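Local coordinates for alanine racemase (PDB 2DY3), which belongs to the alanine racemase family of pyridoxal-5'-phosphate-binding proteins, joining a TIM-barrel domain to a C-terminal domain rich in beta strands, at residues A54-A65 and I73-W82; M236-V245 and V318-E329. All blocks are in the same frame, centred on the assembly; numbering follows the deposited sequence.

Contact 1: A54-A65 and I73-W82; sequences ADAFGVATLAEA and ISQEVLCWIW. With PLP (pyridoxal-5'-phosphate), chain F.
The indole of Trp-80 lies across the backbone of Gly-58, Val-59 and Ala-60. Val-59 O sits over the centre of one ring face, 3.2 Å from Trp-80 CD2. Ala-60 CA meets the same face nearer the rim, in a CH-pi contact. The opposite face meets pyridoxal-5'-phosphate, whose methyl carbon C2A is 3.5 Å from Trp-80 CE2. The indole is therefore held flat between backbone and ligand. Its CG lies between the backbone N and the carbonyl carbon (chi1 50°), which folds the ring back over the neighbouring strand. There Trp-80 CH2 rests 3.5 Å from Gly-58 C, and Gly-58 has no side chain to obstruct it.

The two strands run parallel. Phe-57 N bonds to Glu-76 O, Leu-78 N to Phe-57 O, and Val-59 N to Leu-78 O. The last is nearly straight, at 170°. The chain turns a corner at Ala-60, and one water then links Leu-62 N to Ile-81 O.

On the face away from Trp-80, Ala-65 CB of the helix rests 3.9 Å from Val-77 CG1 and touches Cys-79 CB. Leu-62 CD1 lies against Cys-79 SG and Trp-82 CB, 3.6 Å from the latter. Phe-57 crosses Ile-73 at about a right angle, with CD2 3.5 Å from Ile-73 CG2. Gln-75 OE1 lies at the edge of the Phe-57 ring.

Glu-64 N bonds to Thr-61 OG1 and Thr-61 N to Glu-64 OE1, a capping box at the helix start. OE1 also takes Ala-60 N, while Glu-64 OE2 makes a salt bridge with Arg-355 of the second subunit. Strand 56-59, helix 62-70 and strand 76-81 make one beta-alpha-beta crossover of the TIM barrel, with Trp-80 in the pyridoxal-5'-phosphate pocket.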
# COMPACT_ATOMS: atom_id res chain seq x y z
N ALA B 54 23.59 -2.61 -15.59
CA ALA B 54 23.75 -2.25 -14.19
C ALA B 54 25.02 -2.86 -13.59
O ALA B 54 25.26 -4.06 -13.71
CB ALA B 54 22.53 -2.68 -13.37
N ASP B 55 25.82 -2.02 -12.94
CA ASP B 55 27.06 -2.47 -12.32
C ASP B 55 26.81 -2.87 -10.87
O ASP B 55 27.59 -3.61 -10.27
CB ASP B 55 28.09 -1.34 -12.36
CG ASP B 55 28.48 -0.98 -13.77
OD1 ASP B 55 29.12 -1.83 -14.42
OD2 ASP B 55 28.15 0.13 -14.22
N ALA B 56 25.71 -2.37 -10.32
CA ALA B 56 25.38 -2.66 -8.93
C ALA B 56 23.93 -2.29 -8.64
O ALA B 56 23.24 -1.73 -9.50
CB ALA B 56 26.31 -1.87 -8.01
N PHE B 57 23.47 -2.62 -7.44
CA PHE B 57 22.10 -2.33 -7.02
C PHE B 57 22.09 -1.74 -5.62
O PHE B 57 22.91 -2.10 -4.77
CB PHE B 57 21.26 -3.60 -7.05
CG PHE B 57 20.94 -4.09 -8.43
CD1 PHE B 57 19.86 -3.57 -9.13
CD2 PHE B 57 21.73 -5.05 -9.04
CE1 PHE B 57 19.57 -4.00 -10.42
CE2 PHE B 57 21.45 -5.49 -10.33
CZ PHE B 57 20.37 -4.96 -11.02
N GLY B 58 21.16 -0.82 -5.39
CA GLY B 58 21.04 -0.21 -4.09
C GLY B 58 19.65 -0.43 -3.52
O GLY B 58 18.65 -0.28 -4.24
N VAL B 59 19.58 -0.82 -2.25
CA VAL B 59 18.30 -1.00 -1.60
C VAL B 59 18.38 -0.41 -0.21
O VAL B 59 19.46 -0.06 0.27
CB VAL B 59 17.88 -2.50 -1.46
CG1 VAL B 59 17.57 -3.09 -2.82
CG2 VAL B 59 18.97 -3.29 -0.74
N ALA B 60 17.22 -0.28 0.43
CA ALA B 60 17.17 0.27 1.77
C ALA B 60 17.46 -0.74 2.86
O ALA B 60 18.37 -0.54 3.67
CB ALA B 60 15.80 0.90 2.03
N THR B 61 16.71 -1.84 2.87
CA THR B 61 16.85 -2.82 3.93
C THR B 61 17.63 -4.10 3.66
O THR B 61 17.92 -4.46 2.52
CB THR B 61 15.46 -3.24 4.47
OG1 THR B 61 14.78 -4.03 3.48
CG2 THR B 61 14.62 -2.00 4.78
N LEU B 62 17.97 -4.78 4.75
CA LEU B 62 18.69 -6.04 4.74
C LEU B 62 17.87 -7.05 3.97
O LEU B 62 18.39 -7.78 3.13
CB LEU B 62 18.86 -6.53 6.18
CG LEU B 62 20.19 -6.45 6.93
CD1 LEU B 62 21.11 -5.38 6.36
CD2 LEU B 62 19.88 -6.22 8.41
N ALA B 63 16.57 -7.08 4.26
CA ALA B 63 15.66 -7.99 3.61
C ALA B 63 15.58 -7.77 2.10
O ALA B 63 15.50 -8.74 1.34
CB ALA B 63 14.26 -7.89 4.25
N GLU B 64 15.61 -6.52 1.66
CA GLU B 64 15.56 -6.23 0.22
C GLU B 64 16.85 -6.68 -0.44
O GLU B 64 16.85 -7.25 -1.53
CB GLU B 64 15.35 -4.74 -0.05
CG GLU B 64 14.01 -4.20 0.45
CD GLU B 64 13.89 -2.70 0.23
OE1 GLU B 64 14.89 -2.00 0.45
OE2 GLU B 64 12.79 -2.23 -0.15
N ALA B 65 17.97 -6.41 0.22
CA ALA B 65 19.26 -6.81 -0.32
C ALA B 65 19.32 -8.33 -0.44
O ALA B 65 19.76 -8.87 -1.45
CB ALA B 65 20.39 -6.31 0.58
N ILE B 73 20.66 -12.05 -8.46
CA ILE B 73 21.47 -10.88 -8.77
C ILE B 73 22.86 -11.16 -8.21
O ILE B 73 23.02 -11.44 -7.02
CB ILE B 73 20.91 -9.61 -8.09
CG1 ILE B 73 19.52 -9.29 -8.66
CG2 ILE B 73 21.87 -8.45 -8.30
CD1 ILE B 73 19.52 -9.00 -10.14
N SER B 74 23.87 -11.10 -9.08
CA SER B 74 25.24 -11.36 -8.66
C SER B 74 26.07 -10.07 -8.63
O SER B 74 27.23 -10.09 -8.25
CB SER B 74 25.90 -12.38 -9.61
OG SER B 74 25.88 -11.91 -10.95
N GLN B 75 25.47 -8.96 -9.02
CA GLN B 75 26.18 -7.69 -8.99
C GLN B 75 26.35 -7.19 -7.55
O GLN B 75 25.72 -7.68 -6.62
CB GLN B 75 25.41 -6.61 -9.78
CG GLN B 75 25.46 -6.72 -11.30
CD GLN B 75 24.78 -7.97 -11.83
OE1 GLN B 75 23.78 -8.44 -11.27
NE2 GLN B 75 25.30 -8.51 -12.93
N GLU B 76 27.21 -6.19 -7.40
CA GLU B 76 27.47 -5.54 -6.12
C GLU B 76 26.11 -5.02 -5.60
O GLU B 76 25.33 -4.45 -6.37
CB GLU B 76 28.43 -4.38 -6.36
CG GLU B 76 28.81 -3.57 -5.14
CD GLU B 76 29.72 -2.41 -5.51
OE1 GLU B 76 30.69 -2.64 -6.26
OE2 GLU B 76 29.47 -1.28 -5.04
N VAL B 77 25.83 -5.23 -4.32
CA VAL B 77 24.58 -4.78 -3.72
C VAL B 77 24.85 -3.97 -2.45
O VAL B 77 25.59 -4.41 -1.57
CB VAL B 77 23.66 -5.98 -3.36
CG1 VAL B 77 22.43 -5.48 -2.58
CG2 VAL B 77 23.21 -6.70 -4.63
N LEU B 78 24.24 -2.79 -2.36
CA LEU B 78 24.40 -1.91 -1.20
C LEU B 78 23.08 -1.73 -0.44
O LEU B 78 22.03 -1.51 -1.04
CB LEU B 78 24.93 -0.54 -1.63
CG LEU B 78 25.11 0.53 -0.54
CD1 LEU B 78 26.11 0.08 0.52
CD2 LEU B 78 25.59 1.81 -1.20
N CYS B 79 23.16 -1.81 0.88
CA CYS B 79 22.00 -1.67 1.76
C CYS B 79 22.31 -0.54 2.76
O CYS B 79 23.38 -0.51 3.37
CB CYS B 79 21.78 -3.03 2.45
SG CYS B 79 21.06 -3.06 4.08
N TRP B 80 21.39 0.41 2.93
CA TRP B 80 21.67 1.51 3.85
C TRP B 80 20.75 1.75 5.04
O TRP B 80 20.95 2.72 5.78
CB TRP B 80 21.85 2.82 3.05
CG TRP B 80 20.76 3.09 2.07
CD1 TRP B 80 19.51 3.56 2.35
CD2 TRP B 80 20.80 2.87 0.66
NE1 TRP B 80 18.77 3.64 1.19
CE2 TRP B 80 19.54 3.22 0.14
CE3 TRP B 80 21.79 2.40 -0.22
CZ2 TRP B 80 19.24 3.11 -1.21
CZ3 TRP B 80 21.48 2.29 -1.56
CH2 TRP B 80 20.22 2.65 -2.05
N ILE B 81 19.76 0.89 5.25
CA ILE B 81 18.87 1.06 6.40
C ILE B 81 18.78 -0.25 7.18
O ILE B 81 18.03 -1.16 6.81
CB ILE B 81 17.44 1.50 5.98
CG1 ILE B 81 17.49 2.88 5.32
CG2 ILE B 81 16.55 1.59 7.21
CD1 ILE B 81 16.12 3.42 4.92
N TRP B 82 19.56 -0.33 8.25
CA TRP B 82 19.60 -1.50 9.11
C TRP B 82 20.12 -1.04 10.47
O TRP B 82 20.60 0.09 10.59
CB TRP B 82 20.56 -2.55 8.56
CG TRP B 82 21.98 -2.06 8.38
CD1 TRP B 82 22.45 -1.28 7.36
CD2 TRP B 82 23.11 -2.32 9.23
NE1 TRP B 82 23.80 -1.04 7.52
CE2 TRP B 82 24.23 -1.67 8.66
CE3 TRP B 82 23.28 -3.04 10.42
CZ2 TRP B 82 25.50 -1.72 9.24
CZ3 TRP B 82 24.54 -3.08 11.00
CH2 TRP B 82 25.64 -2.43 10.40
N1 PLP F . 20.07 6.81 -3.02
C2 PLP F . 19.45 6.64 -1.78
C2A PLP F . 20.30 6.61 -0.52
C3 PLP F . 18.04 6.51 -1.73
O3 PLP F . 17.41 6.34 -0.52
C4 PLP F . 17.29 6.54 -2.95
C4A PLP F . 15.74 6.44 -2.95
C5 PLP F . 17.98 6.74 -4.19
C6 PLP F . 19.36 6.86 -4.21
C5A PLP F . 17.26 6.82 -5.51
O4P PLP F . 16.81 8.14 -5.76
P PLP F . 16.00 8.64 -7.07
O1P PLP F . 14.81 7.80 -7.24
O2P PLP F . 15.68 10.02 -6.72
O3P PLP F . 16.98 8.47 -8.17
O HOH W 1 29.12 -5.80 -9.38
O HOH W 2 17.34 -3.50 7.63

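Contact 2: M236-V245 and V318-E329; sequences MTWEAKVSVV and VEAGAKAVIFGE
Trp-238 O accepts two backbone N-H groups from successive residues. Ile-326 N is 2.8 Å away, and Phe-327 N gives a weak second bond at 3.4 Å. Ile-326 and Phe-327 thus both face Trp-238, which makes a classic beta bulge. The return bond runs from Trp-238 N to Phe-327 O.

The bulge sets two side chains against Trp-238. Ile-326 CD1 lies over the indole face, 3.8 Å from the centroid of the six-membered ring, and Ile-326 CG2 touches CE3. Phe-327 presents a ring face to Trp-238 CB, whose nearest ring atom is Phe-327 CE2 at 3.7 Å. The two aromatic planes are 59° apart. Phe-327 CG lies between its backbone N and carbonyl carbon (chi1 77°), bringing the ring in toward strand 236-241. Met-236 SD then meets that ring at its edge, 3.7 Å from CZ, in a Met-aromatic contact.

These strands belong to the mixed, largely antiparallel sheet of the C-terminal domain. Strand 4-8 also bonds to strand 236-247, and its Leu-4 and Thr-6 pack on Trp-238. Past the bulge the pairing is regular. Ala-240 and Ala-324 exchange two backbone bonds, the shorter being Ala-324 N to Ala-240 O at 2.6 Å. Val-242 continues the pairing onto the type II turn of residues 319-322: its N bonds to Ala-322 O, and its O accepts from Gly-321 N.

Beyond the bulge on the other side, Thr-237 OG1 accepts a nearly straight bond (169°) from Glu-329 N, 2.7 Å long. The Glu-239 carboxylate lies against Lys-323, with OE2 3.6 Å from Lys-323 CE, but the charged ends stay beyond salt-bridge range. Lys-7 forms a long, weak ion pair with Glu-239. One water joins Glu-239 OE2 to Glu-329 O.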
# COMPACT_ATOMS: atom_id res chain seq x y z
N MET B 236 5.11 1.84 -15.87
CA MET B 236 3.92 1.42 -15.15
C MET B 236 2.62 2.06 -15.63
O MET B 236 2.57 3.26 -15.93
CB MET B 236 4.06 1.70 -13.64
CG MET B 236 2.84 1.30 -12.82
SD MET B 236 2.97 1.71 -11.05
CE MET B 236 4.11 0.42 -10.48
N THR B 237 1.59 1.24 -15.70
CA THR B 237 0.25 1.69 -16.06
C THR B 237 -0.68 1.04 -15.04
O THR B 237 -0.61 -0.17 -14.83
CB THR B 237 -0.15 1.23 -17.47
OG1 THR B 237 0.71 1.83 -18.45
CG2 THR B 237 -1.60 1.61 -17.76
N TRP B 238 -1.51 1.85 -14.39
CA TRP B 238 -2.47 1.35 -13.40
C TRP B 238 -3.83 1.45 -14.08
O TRP B 238 -4.25 2.53 -14.48
CB TRP B 238 -2.42 2.21 -12.13
CG TRP B 238 -3.13 1.62 -10.92
CD1 TRP B 238 -3.36 0.30 -10.67
CD2 TRP B 238 -3.62 2.33 -9.77
NE1 TRP B 238 -3.95 0.14 -9.44
CE2 TRP B 238 -4.12 1.38 -8.87
CE3 TRP B 238 -3.67 3.69 -9.42
CZ2 TRP B 238 -4.67 1.73 -7.63
CZ3 TRP B 238 -4.21 4.04 -8.19
CH2 TRP B 238 -4.71 3.06 -7.31
N GLU B 239 -4.52 0.32 -14.22
CA GLU B 239 -5.82 0.32 -14.88
C GLU B 239 -6.82 -0.67 -14.29
O GLU B 239 -6.45 -1.72 -13.76
CB GLU B 239 -5.63 0.03 -16.38
CG GLU B 239 -5.15 -1.38 -16.69
CD GLU B 239 -4.74 -1.57 -18.15
OE1 GLU B 239 -4.47 -2.72 -18.55
OE2 GLU B 239 -4.66 -0.57 -18.89
N ALA B 240 -8.09 -0.32 -14.40
CA ALA B 240 -9.16 -1.15 -13.89
C ALA B 240 -10.23 -1.33 -14.95
O ALA B 240 -10.33 -0.55 -15.89
CB ALA B 240 -9.77 -0.51 -12.64
N LYS B 241 -11.02 -2.38 -14.79
CA LYS B 241 -12.11 -2.64 -15.72
C LYS B 241 -13.38 -2.20 -15.01
O LYS B 241 -13.62 -2.57 -13.86
CB LYS B 241 -12.15 -4.13 -16.07
CG LYS B 241 -10.87 -4.59 -16.76
CD LYS B 241 -11.06 -5.90 -17.50
CE LYS B 241 -9.87 -6.18 -18.41
NZ LYS B 241 -10.03 -7.46 -19.16
N VAL B 242 -14.18 -1.39 -15.69
CA VAL B 242 -15.43 -0.89 -15.13
C VAL B 242 -16.33 -2.06 -14.76
O VAL B 242 -16.59 -2.94 -15.58
CB VAL B 242 -16.16 0.02 -16.14
CG1 VAL B 242 -17.47 0.53 -15.54
CG2 VAL B 242 -15.26 1.18 -16.53
N SER B 243 -16.80 -2.08 -13.52
CA SER B 243 -17.65 -3.16 -13.05
C SER B 243 -19.11 -2.95 -13.42
O SER B 243 -19.82 -3.89 -13.75
CB SER B 243 -17.53 -3.31 -11.53
OG SER B 243 -17.93 -2.12 -10.88
N VAL B 244 -19.56 -1.70 -13.35
CA VAL B 244 -20.94 -1.39 -13.67
C VAL B 244 -21.10 0.03 -14.20
O VAL B 244 -20.40 0.95 -13.76
CB VAL B 244 -21.86 -1.52 -12.41
CG1 VAL B 244 -23.29 -1.17 -12.78
CG2 VAL B 244 -21.80 -2.92 -11.84
N VAL B 245 -22.01 0.19 -15.16
CA VAL B 245 -22.32 1.49 -15.73
C VAL B 245 -23.74 1.76 -15.29
O VAL B 245 -24.65 0.99 -15.58
CB VAL B 245 -22.23 1.49 -17.26
CG1 VAL B 245 -22.90 2.74 -17.82
CG2 VAL B 245 -20.77 1.43 -17.70
N VAL B 318 -19.66 4.00 -23.26
CA VAL B 318 -18.84 3.23 -22.34
C VAL B 318 -19.72 2.17 -21.68
O VAL B 318 -20.83 2.46 -21.24
CB VAL B 318 -18.27 4.11 -21.21
CG1 VAL B 318 -17.59 3.21 -20.15
CG2 VAL B 318 -17.30 5.13 -21.79
N GLU B 319 -19.23 0.93 -21.63
CA GLU B 319 -19.96 -0.17 -21.03
C GLU B 319 -19.11 -0.88 -19.98
O GLU B 319 -17.90 -0.70 -19.93
CB GLU B 319 -20.38 -1.17 -22.10
CG GLU B 319 -21.25 -0.59 -23.19
CD GLU B 319 -21.70 -1.64 -24.16
OE1 GLU B 319 -22.58 -2.44 -23.81
OE2 GLU B 319 -21.17 -1.69 -25.28
N ALA B 320 -19.76 -1.69 -19.15
CA ALA B 320 -19.04 -2.44 -18.12
C ALA B 320 -18.01 -3.31 -18.83
O ALA B 320 -18.26 -3.81 -19.92
CB ALA B 320 -20.01 -3.32 -17.34
N GLY B 321 -16.84 -3.47 -18.21
CA GLY B 321 -15.79 -4.26 -18.82
C GLY B 321 -14.80 -3.38 -19.55
O GLY B 321 -13.72 -3.83 -19.94
N ALA B 322 -15.15 -2.11 -19.73
CA ALA B 322 -14.28 -1.16 -20.40
C ALA B 322 -13.05 -0.91 -19.54
O ALA B 322 -13.15 -0.85 -18.31
CB ALA B 322 -15.02 0.14 -20.66
N LYS B 323 -11.89 -0.77 -20.18
CA LYS B 323 -10.65 -0.52 -19.48
C LYS B 323 -10.49 0.95 -19.13
O LYS B 323 -10.48 1.82 -20.02
CB LYS B 323 -9.46 -0.95 -20.33
CG LYS B 323 -9.30 -2.46 -20.48
CD LYS B 323 -8.26 -2.78 -21.54
CE LYS B 323 -6.93 -2.10 -21.26
NZ LYS B 323 -5.90 -2.41 -22.31
N ALA B 324 -10.37 1.23 -17.84
CA ALA B 324 -10.18 2.60 -17.36
C ALA B 324 -8.74 2.79 -16.86
O ALA B 324 -8.33 2.17 -15.88
CB ALA B 324 -11.16 2.89 -16.23
N VAL B 325 -7.98 3.63 -17.56
CA VAL B 325 -6.60 3.91 -17.18
C VAL B 325 -6.58 4.99 -16.10
O VAL B 325 -7.08 6.09 -16.32
CB VAL B 325 -5.76 4.40 -18.40
CG1 VAL B 325 -4.35 4.77 -17.95
CG2 VAL B 325 -5.70 3.31 -19.47
N ILE B 326 -6.01 4.68 -14.94
CA ILE B 326 -5.92 5.64 -13.85
C ILE B 326 -4.69 6.51 -14.15
O ILE B 326 -4.72 7.73 -14.00
CB ILE B 326 -5.78 4.92 -12.49
CG1 ILE B 326 -7.05 4.08 -12.24
CG2 ILE B 326 -5.55 5.93 -11.38
CD1 ILE B 326 -7.00 3.19 -11.01
N PHE B 327 -3.62 5.85 -14.59
CA PHE B 327 -2.41 6.54 -15.01
C PHE B 327 -1.52 5.54 -15.74
O PHE B 327 -1.49 4.36 -15.42
CB PHE B 327 -1.67 7.20 -13.82
CG PHE B 327 -0.88 6.25 -12.95
CD1 PHE B 327 0.33 5.75 -13.36
CD2 PHE B 327 -1.34 5.92 -11.68
CE1 PHE B 327 1.09 4.94 -12.53
CE2 PHE B 327 -0.59 5.11 -10.84
CZ PHE B 327 0.63 4.63 -11.27
N GLY B 328 -0.82 6.02 -16.76
CA GLY B 328 0.05 5.15 -17.52
C GLY B 328 -0.24 5.20 -19.00
O GLY B 328 -0.70 6.22 -19.52
N GLU B 329 0.02 4.10 -19.69
CA GLU B 329 -0.21 4.00 -21.12
C GLU B 329 -1.67 4.26 -21.47
O GLU B 329 -2.57 3.78 -20.78
CB GLU B 329 0.22 2.61 -21.62
CG GLU B 329 0.14 2.44 -23.14
CD GLU B 329 0.87 1.19 -23.62
OE1 GLU B 329 0.84 0.93 -24.84
OE2 GLU B 329 1.46 0.48 -22.79
O HOH W 3 -3.29 0.87 -21.09

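Contacts 1 and 2 follow one another along the chain and lie on opposite sides of its centre. Their own centres are 35 Å apart, and their nearest atoms are about 14 Å apart, so they do not touch. Contact 1 is parallel barrel pairing within the N-terminal domain, and contact 2 is antiparallel pairing within the C-terminal domain. Only contact 1 touches the pyridoxal-5'-phosphate of its own pocket. Contact 2 is remote from that molecule; its Ser-243 side chain is about 12 Å from another pyridoxal-5'-phosphate of the assembly. Both contacts reach the second subunit, contact 1 also through Ile-81 on Gln-306 and contact 2 through Val-244 on Ile-101 of that subunit.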